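PDB 5I2U: cellulase from Soil metagenome, which probably hydrolyses the beta-1,4-glucosidic bonds of cellulose, as a halotolerant glycoside hydrolase of family 5 with a TIM-barrel fold. Local coordinates for residues Tyr166-Ile180 against Pro197-Ile211. Residues are numbered along the deposited sequence; the frame is centred on the assembly and turned at random.
Sequences YFEWEEVKTYSEEVI and PHWDQDLHLVAEDPI
F167 and P197 bring the two backbones closest, CA to CA 5.8 Å, where the loop leading into helix 169-186 meets the chain just beyond strand 192-194. From there residues 197-211 run beside the helix through a short helix, 203-208, and the chains stay close past W169 and L205 as far as K173 and I211.

W169, buried, makes the largest single contribution. Its CG stands anti to the backbone N (chi1 163°), which directs the indole toward residues 205-209. V206 CG2 sits over one face, a CH-pi contact 3.5 Å from the centroid of the six-membered ring; K173 CB lies on the opposite face, and P197 CD comes at the edge beside CE3. W169 NE1 gives its hydrogen to D209 O at 2.7 Å, nearly straight at 163°, with the oxygen in the indole plane but the donor above the carbonyl plane. Without the indole, as with an alanine here, D209 O would probably lose this donor and a gap would open between V206 CG2 and K173 CB.

Farther along, the extended chain of K173 reaches D209, NZ to OD1 3.0 Å, meeting the carboxylate from above its plane; E177 OE2 is a second, longer partner of the same ammonium. I211 CD1 packs on S176 CB and I180 CD1. At the other end the edge of W199 faces the Y166 ring, offset, planes at 85°.

The outer helix after strand 156-159 of the (beta/alpha)8 barrel is thus joined to the segment after strand 192-194 by an indole whose rotation is fixed by its in-plane bond and two packed faces, beside a partly exposed salt bridge.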
loop_
_atom_site.group_PDB
_atom_site.type_symbol
_atom_site.label_atom_id
_atom_site.label_comp_id
_atom_site.label_asym_id
_atom_site.label_seq_id
_atom_site.Cartn_x
_atom_site.Cartn_y
_atom_site.Cartn_z
ATOM N N TYR A 166 14.449 8.969 8.456
ATOM C CA TYR A 166 15.145 9.544 9.615
ATOM C C TYR A 166 14.463 10.863 10.025
ATOM O O TYR A 166 14.862 11.969 9.621
ATOM C CB TYR A 166 16.633 9.716 9.295
ATOM C CG TYR A 166 17.242 8.496 8.622
ATOM C CD1 TYR A 166 17.628 7.372 9.364
ATOM C CD2 TYR A 166 17.421 8.461 7.236
ATOM C CE1 TYR A 166 18.191 6.257 8.743
ATOM C CE2 TYR A 166 17.976 7.356 6.609
ATOM C CZ TYR A 166 18.361 6.257 7.365
ATOM O OH TYR A 166 18.897 5.165 6.723
ATOM N N PHE A 167 13.386 10.706 10.791
ATOM C CA PHE A 167 12.561 11.807 11.275
ATOM C C PHE A 167 12.070 11.438 12.661
ATOM O O PHE A 167 12.010 10.255 13.015
ATOM C CB PHE A 167 11.331 12.016 10.388
ATOM C CG PHE A 167 11.644 12.492 8.998
ATOM C CD1 PHE A 167 11.899 11.582 7.983
ATOM C CD2 PHE A 167 11.639 13.843 8.696
ATOM C CE1 PHE A 167 12.175 12.017 6.690
ATOM C CE2 PHE A 167 11.913 14.293 7.409
ATOM C CZ PHE A 167 12.183 13.376 6.400
ATOM N N GLU A 168 11.723 12.458 13.436
ATOM C CA GLU A 168 10.991 12.266 14.676
ATOM C C GLU A 168 9.517 12.127 14.289
ATOM O O GLU A 168 9.065 12.739 13.318
ATOM C CB GLU A 168 11.205 13.445 15.641
ATOM C CG GLU A 168 11.502 13.000 17.090
ATOM C CD GLU A 168 12.817 12.245 17.187
ATOM O OE1 GLU A 168 13.821 12.773 16.664
ATOM O OE2 GLU A 168 12.837 11.117 17.751
ATOM N N TRP A 169 8.769 11.334 15.047
ATOM C CA TRP A 169 7.345 11.138 14.786
ATOM C C TRP A 169 6.568 12.458 14.754
ATOM O O TRP A 169 5.669 12.619 13.929
ATOM C CB TRP A 169 6.728 10.168 15.806
ATOM C CG TRP A 169 5.224 10.221 15.871
ATOM C CD1 TRP A 169 4.468 10.537 16.961
ATOM C CD2 TRP A 169 4.299 9.989 14.796
ATOM N NE1 TRP A 169 3.132 10.506 16.637
ATOM C CE2 TRP A 169 2.999 10.181 15.313
ATOM C CE3 TRP A 169 4.444 9.649 13.442
ATOM C CZ2 TRP A 169 1.846 10.031 14.528
ATOM C CZ3 TRP A 169 3.292 9.501 12.656
ATOM C CH2 TRP A 169 2.013 9.693 13.204
ATOM N N GLU A 170 6.920 13.392 15.640
ATOM C CA GLU A 170 6.277 14.719 15.689
ATOM C C GLU A 170 6.276 15.433 14.329
ATOM O O GLU A 170 5.268 16.019 13.933
ATOM C CB GLU A 170 6.932 15.620 16.753
ATOM N N GLU A 171 7.403 15.385 13.624
ATOM C CA GLU A 171 7.527 16.028 12.306
ATOM C C GLU A 171 6.646 15.346 11.233
ATOM O O GLU A 171 6.118 16.015 10.327
ATOM C CB GLU A 171 8.987 16.030 11.866
ATOM C CG GLU A 171 9.284 16.895 10.650
ATOM C CD GLU A 171 10.767 16.981 10.324
ATOM O OE1 GLU A 171 11.606 16.445 11.088
ATOM O OE2 GLU A 171 11.105 17.585 9.284
ATOM N N VAL A 172 6.499 14.026 11.355
ATOM C CA VAL A 172 5.679 13.250 10.443
ATOM C C VAL A 172 4.193 13.421 10.778
ATOM O O VAL A 172 3.349 13.432 9.883
ATOM C CB VAL A 172 6.080 11.746 10.447
ATOM C CG1 VAL A 172 5.199 10.942 9.486
ATOM C CG2 VAL A 172 7.550 11.583 10.067
ATOM N N LYS A 173 3.878 13.542 12.063
ATOM C CA LYS A 173 2.501 13.824 12.508
ATOM C C LYS A 173 2.007 15.180 12.009
ATOM O O LYS A 173 0.846 15.309 11.652
ATOM C CB LYS A 173 2.408 13.777 14.039
ATOM C CG LYS A 173 0.998 13.821 14.623
ATOM C CD LYS A 173 1.054 14.107 16.116
ATOM C CE LYS A 173 -0.312 14.049 16.769
ATOM N NZ LYS A 173 -0.391 14.960 17.946
ATOM N N THR A 174 2.881 16.187 12.019
ATOM C CA THR A 174 2.531 17.534 11.556
ATOM C C THR A 174 2.231 17.512 10.067
ATOM O O THR A 174 1.187 17.990 9.641
ATOM C CB THR A 174 3.665 18.538 11.839
ATOM O OG1 THR A 174 4.047 18.458 13.225
ATOM C CG2 THR A 174 3.229 19.976 11.511
ATOM N N TYR A 175 3.149 16.941 9.292
ATOM C CA TYR A 175 2.946 16.694 7.864
ATOM C C TYR A 175 1.610 16.017 7.608
ATOM O O TYR A 175 0.849 16.412 6.716
ATOM C CB TYR A 175 4.092 15.812 7.346
ATOM C CG TYR A 175 3.964 15.214 5.947
ATOM C CD1 TYR A 175 3.104 14.133 5.690
ATOM C CD2 TYR A 175 4.746 15.682 4.899
ATOM C CE1 TYR A 175 3.006 13.564 4.429
ATOM C CE2 TYR A 175 4.656 15.114 3.626
ATOM C CZ TYR A 175 3.790 14.050 3.395
ATOM O OH TYR A 175 3.696 13.480 2.139
ATOM N N SER A 176 1.336 14.997 8.414
ATOM C CA SER A 176 0.142 14.177 8.259
ATOM C C SER A 176 -1.142 14.932 8.594
ATOM O O SER A 176 -2.106 14.868 7.832
ATOM C CB SER A 176 0.260 12.909 9.104
ATOM O OG SER A 176 1.294 12.109 8.580
ATOM N N GLU A 177 -1.147 15.628 9.734
ATOM C CA GLU A 177 -2.265 16.531 10.112
ATOM C C GLU A 177 -2.569 17.519 8.980
ATOM O O GLU A 177 -3.719 17.668 8.571
ATOM C CB GLU A 177 -1.954 17.305 11.408
ATOM C CG GLU A 177 -2.054 16.465 12.681
ATOM C CD GLU A 177 -1.348 17.066 13.901
ATOM O OE1 GLU A 177 -0.499 17.985 13.764
ATOM O OE2 GLU A 177 -1.641 16.597 15.023
ATOM N N GLU A 178 -1.522 18.144 8.447
ATOM C CA GLU A 178 -1.681 19.147 7.397
ATOM C C GLU A 178 -2.187 18.598 6.057
ATOM O O GLU A 178 -3.039 19.214 5.429
ATOM C CB GLU A 178 -0.381 19.924 7.207
ATOM C CG GLU A 178 -0.106 20.891 8.349
ATOM C CD GLU A 178 1.181 21.682 8.179
ATOM O OE1 GLU A 178 1.699 21.771 7.052
ATOM O OE2 GLU A 178 1.668 22.223 9.196
ATOM N N VAL A 179 -1.690 17.432 5.648
ATOM C CA VAL A 179 -2.149 16.777 4.414
ATOM C C VAL A 179 -3.547 16.203 4.588
ATOM O O VAL A 179 -4.392 16.331 3.690
ATOM C CB VAL A 179 -1.155 15.679 3.952
ATOM C CG1 VAL A 179 -1.708 14.890 2.774
ATOM C CG2 VAL A 179 0.186 16.306 3.575
ATOM N N ILE A 180 -3.787 15.555 5.730
ATOM C CA ILE A 180 -5.134 15.053 6.067
ATOM C C ILE A 180 -6.154 16.191 6.029
ATOM O O ILE A 180 -7.255 16.028 5.483
ATOM C CB ILE A 180 -5.173 14.354 7.458
ATOM C CG1 ILE A 180 -4.464 12.990 7.392
ATOM C CG2 ILE A 180 -6.608 14.149 7.964
ATOM C CD1 ILE A 180 -4.036 12.464 8.750
ATOM N N PRO A 197 8.024 6.978 11.109
ATOM C CA PRO A 197 9.469 6.911 10.858
ATOM C C PRO A 197 10.067 5.510 10.942
ATOM O O PRO A 197 9.436 4.579 11.467
ATOM C CB PRO A 197 10.075 7.833 11.935
ATOM C CG PRO A 197 8.945 8.640 12.460
ATOM C CD PRO A 197 7.724 7.789 12.304
ATOM N N HIS A 198 11.274 5.389 10.398
ATOM C CA HIS A 198 11.966 4.115 10.236
ATOM C C HIS A 198 11.144 3.137 9.401
ATOM O O HIS A 198 10.915 1.998 9.797
ATOM C CB HIS A 198 12.399 3.534 11.595
ATOM C CG HIS A 198 13.455 4.347 12.272
ATOM N ND1 HIS A 198 13.191 5.176 13.339
ATOM C CD2 HIS A 198 14.778 4.480 12.011
ATOM C CE1 HIS A 198 14.306 5.778 13.713
ATOM N NE2 HIS A 198 15.285 5.370 12.926
ATOM N N TRP A 199 10.720 3.607 8.230
ATOM C CA TRP A 199 10.059 2.780 7.216
ATOM C C TRP A 199 8.779 2.157 7.749
ATOM O O TRP A 199 8.538 0.964 7.585
ATOM C CB TRP A 199 11.060 1.740 6.671
ATOM C CG TRP A 199 12.335 2.413 6.261
ATOM C CD1 TRP A 199 12.546 3.124 5.113
ATOM C CD2 TRP A 199 13.547 2.520 7.029
ATOM N NE1 TRP A 199 13.824 3.623 5.094
ATOM C CE2 TRP A 199 14.461 3.269 6.258
ATOM C CE3 TRP A 199 13.954 2.032 8.279
ATOM C CZ2 TRP A 199 15.762 3.551 6.695
ATOM C CZ3 TRP A 199 15.249 2.306 8.720
ATOM C CH2 TRP A 199 16.141 3.064 7.925
ATOM N N ASP A 200 7.965 2.990 8.393
ATOM C CA ASP A 200 6.728 2.560 9.050
ATOM C C ASP A 200 6.957 1.423 10.068
ATOM O O ASP A 200 6.214 0.437 10.083
ATOM C CB ASP A 200 5.660 2.176 8.025
ATOM C CG ASP A 200 5.587 3.155 6.866
ATOM O OD1 ASP A 200 5.448 4.375 7.119
ATOM O OD2 ASP A 200 5.672 2.703 5.701
ATOM N N GLN A 201 7.992 1.572 10.903
ATOM C CA GLN A 201 8.248 0.659 12.034
ATOM C C GLN A 201 7.967 1.279 13.408
ATOM O O GLN A 201 7.808 0.550 14.377
ATOM C CB GLN A 201 9.689 0.154 11.997
ATOM C CG GLN A 201 10.014 -0.729 10.795
ATOM C CD GLN A 201 11.499 -0.961 10.611
ATOM O OE1 GLN A 201 12.283 -0.813 11.548
ATOM N NE2 GLN A 201 11.900 -1.304 9.392
ATOM N N ASP A 202 7.861 2.606 13.493
ATOM C CA ASP A 202 7.720 3.291 14.786
ATOM C C ASP A 202 6.270 3.513 15.201
ATOM O O ASP A 202 5.881 4.620 15.549
ATOM C CB ASP A 202 8.487 4.615 14.776
ATOM C CG ASP A 202 9.971 4.416 14.610
ATOM O OD1 ASP A 202 10.432 3.273 14.787
ATOM O OD2 ASP A 202 10.688 5.393 14.299
ATOM N N LEU A 203 5.496 2.433 15.211
ATOM C CA LEU A 203 4.113 2.473 15.660
ATOM C C LEU A 203 3.998 2.749 17.157
ATOM O O LEU A 203 3.022 3.348 17.595
ATOM C CB LEU A 203 3.403 1.154 15.335
ATOM C CG LEU A 203 3.203 0.800 13.863
ATOM C CD1 LEU A 203 2.658 -0.611 13.773
ATOM C CD2 LEU A 203 2.267 1.776 13.172
ATOM N N HIS A 204 4.959 2.256 17.936
ATOM C CA HIS A 204 5.099 2.611 19.360
ATOM C C HIS A 204 5.198 4.134 19.652
ATOM O O HIS A 204 4.720 4.583 20.698
ATOM C CB HIS A 204 6.295 1.873 19.984
ATOM C CG HIS A 204 7.633 2.411 19.574
ATOM N ND1 HIS A 204 7.974 2.658 18.260
ATOM C CD2 HIS A 204 8.723 2.727 20.309
ATOM C CE1 HIS A 204 9.208 3.123 18.206
ATOM N NE2 HIS A 204 9.685 3.173 19.436
ATOM N N LEU A 205 5.793 4.913 18.740
ATOM C CA LEU A 205 5.771 6.376 18.844
ATOM C C LEU A 205 4.382 6.934 18.511
ATOM O O LEU A 205 3.902 7.862 19.160
ATOM C CB LEU A 205 6.827 7.018 17.936
ATOM C CG LEU A 205 8.311 6.772 18.251
ATOM C CD1 LEU A 205 9.193 7.714 17.431
ATOM C CD2 LEU A 205 8.633 6.915 19.739
ATOM N N VAL A 206 3.751 6.358 17.492
ATOM C CA VAL A 206 2.362 6.684 17.123
ATOM C C VAL A 206 1.405 6.386 18.287
ATOM O O VAL A 206 0.513 7.179 18.572
ATOM C CB VAL A 206 1.924 5.917 15.833
ATOM C CG1 VAL A 206 0.411 5.986 15.584
ATOM C CG2 VAL A 206 2.711 6.423 14.620
ATOM N N ALA A 207 1.596 5.238 18.938
ATOM C CA ALA A 207 0.767 4.826 20.085
ATOM C C ALA A 207 0.747 5.876 21.201
ATOM O O ALA A 207 -0.314 6.185 21.741
ATOM C CB ALA A 207 1.244 3.484 20.630
ATOM N N GLU A 208 1.920 6.444 21.490
ATOM C CA GLU A 208 2.082 7.482 22.511
ATOM C C GLU A 208 1.526 8.864 22.139
ATOM O O GLU A 208 1.110 9.606 23.024
ATOM C CB GLU A 208 3.561 7.603 22.898
ATOM C CG GLU A 208 4.028 6.489 23.823
ATOM C CD GLU A 208 3.459 6.643 25.226
ATOM O OE1 GLU A 208 3.803 7.650 25.894
ATOM O OE2 GLU A 208 2.661 5.772 25.651
ATOM N N ASP A 209 1.504 9.189 20.843
ATOM C CA ASP A 209 1.108 10.508 20.343
ATOM C C ASP A 209 0.302 10.408 19.012
ATOM O O ASP A 209 0.765 10.860 17.957
ATOM C CB ASP A 209 2.392 11.343 20.169
ATOM C CG ASP A 209 2.137 12.791 19.749
ATOM O OD1 ASP A 209 1.063 13.361 20.056
ATOM O OD2 ASP A 209 3.050 13.372 19.132
ATOM N N PRO A 210 -0.909 9.837 19.052
ATOM C CA PRO A 210 -1.679 9.677 17.809
ATOM C C PRO A 210 -2.320 10.959 17.311
ATOM O O PRO A 210 -2.473 11.912 18.071
ATOM C CB PRO A 210 -2.768 8.670 18.200
ATOM C CG PRO A 210 -2.974 8.909 19.652
ATOM C CD PRO A 210 -1.594 9.211 20.196
ATOM N N ILE A 211 -2.737 10.948 16.048
ATOM C CA ILE A 211 -3.501 12.051 15.467
ATOM C C ILE A 211 -4.939 11.977 16.001
ATOM O O ILE A 211 -5.576 10.930 15.940
ATOM C CB ILE A 211 -3.519 11.994 13.923
ATOM C CG1 ILE A 211 -2.088 12.014 13.367
ATOM C CG2 ILE A 211 -4.297 13.168 13.336
ATOM C CD1 ILE A 211 -1.981 11.622 11.909
#